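Long-range contact in protein NRD1 (PDB 3CLJ), which probably helps terminate transcription by RNA polymerase II, its CTD-interacting domain recognising the phosphorylated C-terminal domain of the polymerase: residues V100-L105 with S136-I141. Sequence-based numbering, arbitrary orientation.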
loop_
_atom_site.group_PDB
_atom_site.type_symbol
_atom_site.label_atom_id
_atom_site.label_comp_id
_atom_site.label_asym_id
_atom_site.label_seq_id
_atom_site.Cartn_x
_atom_site.Cartn_y
_atom_site.Cartn_z
ATOM N N VAL A 100 -0.074 -9.921 -3.177
ATOM C CA VAL A 100 -1.458 -9.443 -3.346
ATOM C C VAL A 100 -1.610 -8.139 -4.130
ATOM O O VAL A 100 -2.738 -7.733 -4.384
ATOM C CB VAL A 100 -2.224 -9.244 -1.987
ATOM C CG1 VAL A 100 -2.352 -10.625 -1.232
ATOM C CG2 VAL A 100 -1.547 -8.140 -1.188
ATOM N N ILE A 101 -0.496 -7.486 -4.500
ATOM C CA ILE A 101 -0.579 -6.177 -5.124
ATOM C C ILE A 101 -1.419 -6.119 -6.445
ATOM O O ILE A 101 -2.062 -5.107 -6.723
ATOM C CB ILE A 101 0.824 -5.493 -5.304
ATOM C CG1 ILE A 101 0.664 -3.987 -5.335
ATOM C CG2 ILE A 101 1.619 -6.021 -6.538
ATOM C CD1 ILE A 101 -0.067 -3.389 -4.147
ATOM N N GLN A 102 -1.371 -7.170 -7.273
ATOM C CA GLN A 102 -2.192 -7.147 -8.462
ATOM C C GLN A 102 -3.692 -7.191 -8.154
ATOM O O GLN A 102 -4.469 -6.463 -8.801
ATOM C CB GLN A 102 -1.809 -8.304 -9.337
ATOM C CG GLN A 102 -0.418 -8.109 -9.862
ATOM C CD GLN A 102 0.064 -9.302 -10.637
ATOM O OE1 GLN A 102 0.947 -10.022 -10.183
ATOM N NE2 GLN A 102 -0.560 -9.556 -11.781
ATOM N N GLU A 103 -4.089 -8.029 -7.180
ATOM C CA GLU A 103 -5.473 -8.051 -6.653
ATOM C C GLU A 103 -5.903 -6.650 -6.181
ATOM O O GLU A 103 -6.993 -6.127 -6.529
ATOM C CB GLU A 103 -5.598 -9.040 -5.479
ATOM C CG GLU A 103 -6.907 -8.948 -4.693
ATOM C CD GLU A 103 -6.810 -9.522 -3.284
ATOM O OE1 GLU A 103 -5.904 -10.383 -3.029
ATOM O OE2 GLU A 103 -7.653 -9.097 -2.447
ATOM N N LEU A 104 -5.037 -6.055 -5.363
ATOM C CA LEU A 104 -5.377 -4.785 -4.764
ATOM C C LEU A 104 -5.427 -3.688 -5.817
ATOM O O LEU A 104 -6.281 -2.830 -5.739
ATOM C CB LEU A 104 -4.362 -4.393 -3.658
ATOM C CG LEU A 104 -4.237 -5.333 -2.467
ATOM C CD1 LEU A 104 -3.259 -4.665 -1.439
ATOM C CD2 LEU A 104 -5.583 -5.721 -1.830
ATOM N N LEU A 105 -4.454 -3.653 -6.720
ATOM C CA LEU A 105 -4.480 -2.660 -7.821
ATOM C C LEU A 105 -5.674 -2.773 -8.748
ATOM O O LEU A 105 -6.290 -1.760 -9.070
ATOM C CB LEU A 105 -3.214 -2.791 -8.700
ATOM C CG LEU A 105 -1.953 -2.211 -8.034
ATOM C CD1 LEU A 105 -0.646 -2.856 -8.672
ATOM C CD2 LEU A 105 -1.948 -0.659 -8.079
ATOM N N SER A 136 6.688 -8.674 -10.116
ATOM C CA SER A 136 5.330 -8.613 -10.702
ATOM C C SER A 136 5.291 -7.874 -12.027
ATOM O O SER A 136 5.892 -6.850 -12.181
ATOM C CB SER A 136 4.394 -7.902 -9.775
ATOM O OG SER A 136 4.172 -8.727 -8.679
ATOM N N TYR A 137 4.580 -8.433 -13.001
ATOM C CA TYR A 137 4.365 -7.667 -14.226
ATOM C C TYR A 137 3.161 -6.762 -13.967
ATOM O O TYR A 137 2.049 -7.240 -13.821
ATOM C CB TYR A 137 4.121 -8.607 -15.403
ATOM C CG TYR A 137 3.875 -7.859 -16.705
ATOM C CD1 TYR A 137 4.895 -7.089 -17.284
ATOM C CD2 TYR A 137 2.621 -7.954 -17.376
ATOM C CE1 TYR A 137 4.712 -6.419 -18.474
ATOM C CE2 TYR A 137 2.422 -7.289 -18.599
ATOM C CZ TYR A 137 3.470 -6.518 -19.135
ATOM O OH TYR A 137 3.330 -5.871 -20.312
ATOM N N LEU A 138 3.400 -5.452 -13.920
ATOM C CA LEU A 138 2.390 -4.474 -13.574
ATOM C C LEU A 138 2.058 -3.580 -14.802
ATOM O O LEU A 138 1.177 -2.717 -14.695
ATOM C CB LEU A 138 2.874 -3.546 -12.396
ATOM C CG LEU A 138 3.005 -4.329 -11.045
ATOM C CD1 LEU A 138 3.261 -3.377 -9.879
ATOM C CD2 LEU A 138 1.765 -5.212 -10.700
ATOM N N ASN A 139 2.755 -3.785 -15.919
ATOM C CA ASN A 139 2.616 -2.905 -17.050
ATOM C C ASN A 139 1.242 -3.005 -17.788
ATOM O O ASN A 139 0.832 -2.045 -18.440
ATOM C CB ASN A 139 3.800 -3.107 -17.981
ATOM C CG ASN A 139 3.789 -2.189 -19.211
ATOM O OD1 ASN A 139 3.750 -2.669 -20.354
ATOM N ND2 ASN A 139 3.905 -0.893 -18.989
ATOM N N ALA A 140 0.602 -4.161 -17.734
ATOM C CA ALA A 140 -0.736 -4.363 -18.316
ATOM C C ALA A 140 -1.803 -3.699 -17.399
ATOM O O ALA A 140 -2.632 -2.953 -17.895
ATOM C CB ALA A 140 -1.031 -5.845 -18.541
ATOM N N ILE A 141 -1.678 -3.886 -16.083
ATOM C CA ILE A 141 -2.529 -3.249 -15.087
ATOM C C ILE A 141 -2.444 -1.725 -15.200
ATOM O O ILE A 141 -3.446 -1.031 -15.094
ATOM C CB ILE A 141 -2.181 -3.736 -13.666
ATOM C CG1 ILE A 141 -2.565 -5.193 -13.509
ATOM C CG2 ILE A 141 -2.843 -2.873 -12.576
ATOM C CD1 ILE A 141 -1.906 -5.854 -12.261
HETATM O O HOH W 1 2.955 -10.864 -12.470
#
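Gln102 and Leu138 bring the helical residues 100-105 and the loop residues 136-141 to 7.4 Å between their CA atoms, and three residues further along each chain Leu105 and Ile141 keep nearly the same spacing, so the loop follows the helix flank. The loop is held here mainly by aliphatic side chains. Leu138 sets its CD2 methyl against three helix residues: it lies 3.7 Å from CG of Gln102 and 3.9 Å from CD1 of Leu105, with the CG2 branch of Ile101 slightly farther off. The side chains of Leu105 and Leu138 cross almost perpendicularly, meeting through their methyl ends. Ile141 works with both its branches. With CG1 anti to the carbonyl carbon (chi1 -68°), CD1 reaches the methylenes of Gln102, 3.6 Å from CG, while CG2 rests 3.9 Å from CB of Leu105. Gln102 thus serves as an apolar partner along its stem, its chain running extended past CG to a polar end at the exposed margin. There a water bridges the segments, donating to Gln102 OE1 at 3.2 Å and accepting from the backbone N of Tyr137 at 3.0 Å. Trp127 of helix 114-130 packs on Ile101 and Leu105, and the loop residue Phe133 touches Ile101 and Leu138, extending the apolar contact. The arrangement joins the loop between helices 114-130 and 144-149 to the flank of helix 90-111, laying this loop, which leads to helix 144-149, against the all-helical bundle of a CID domain.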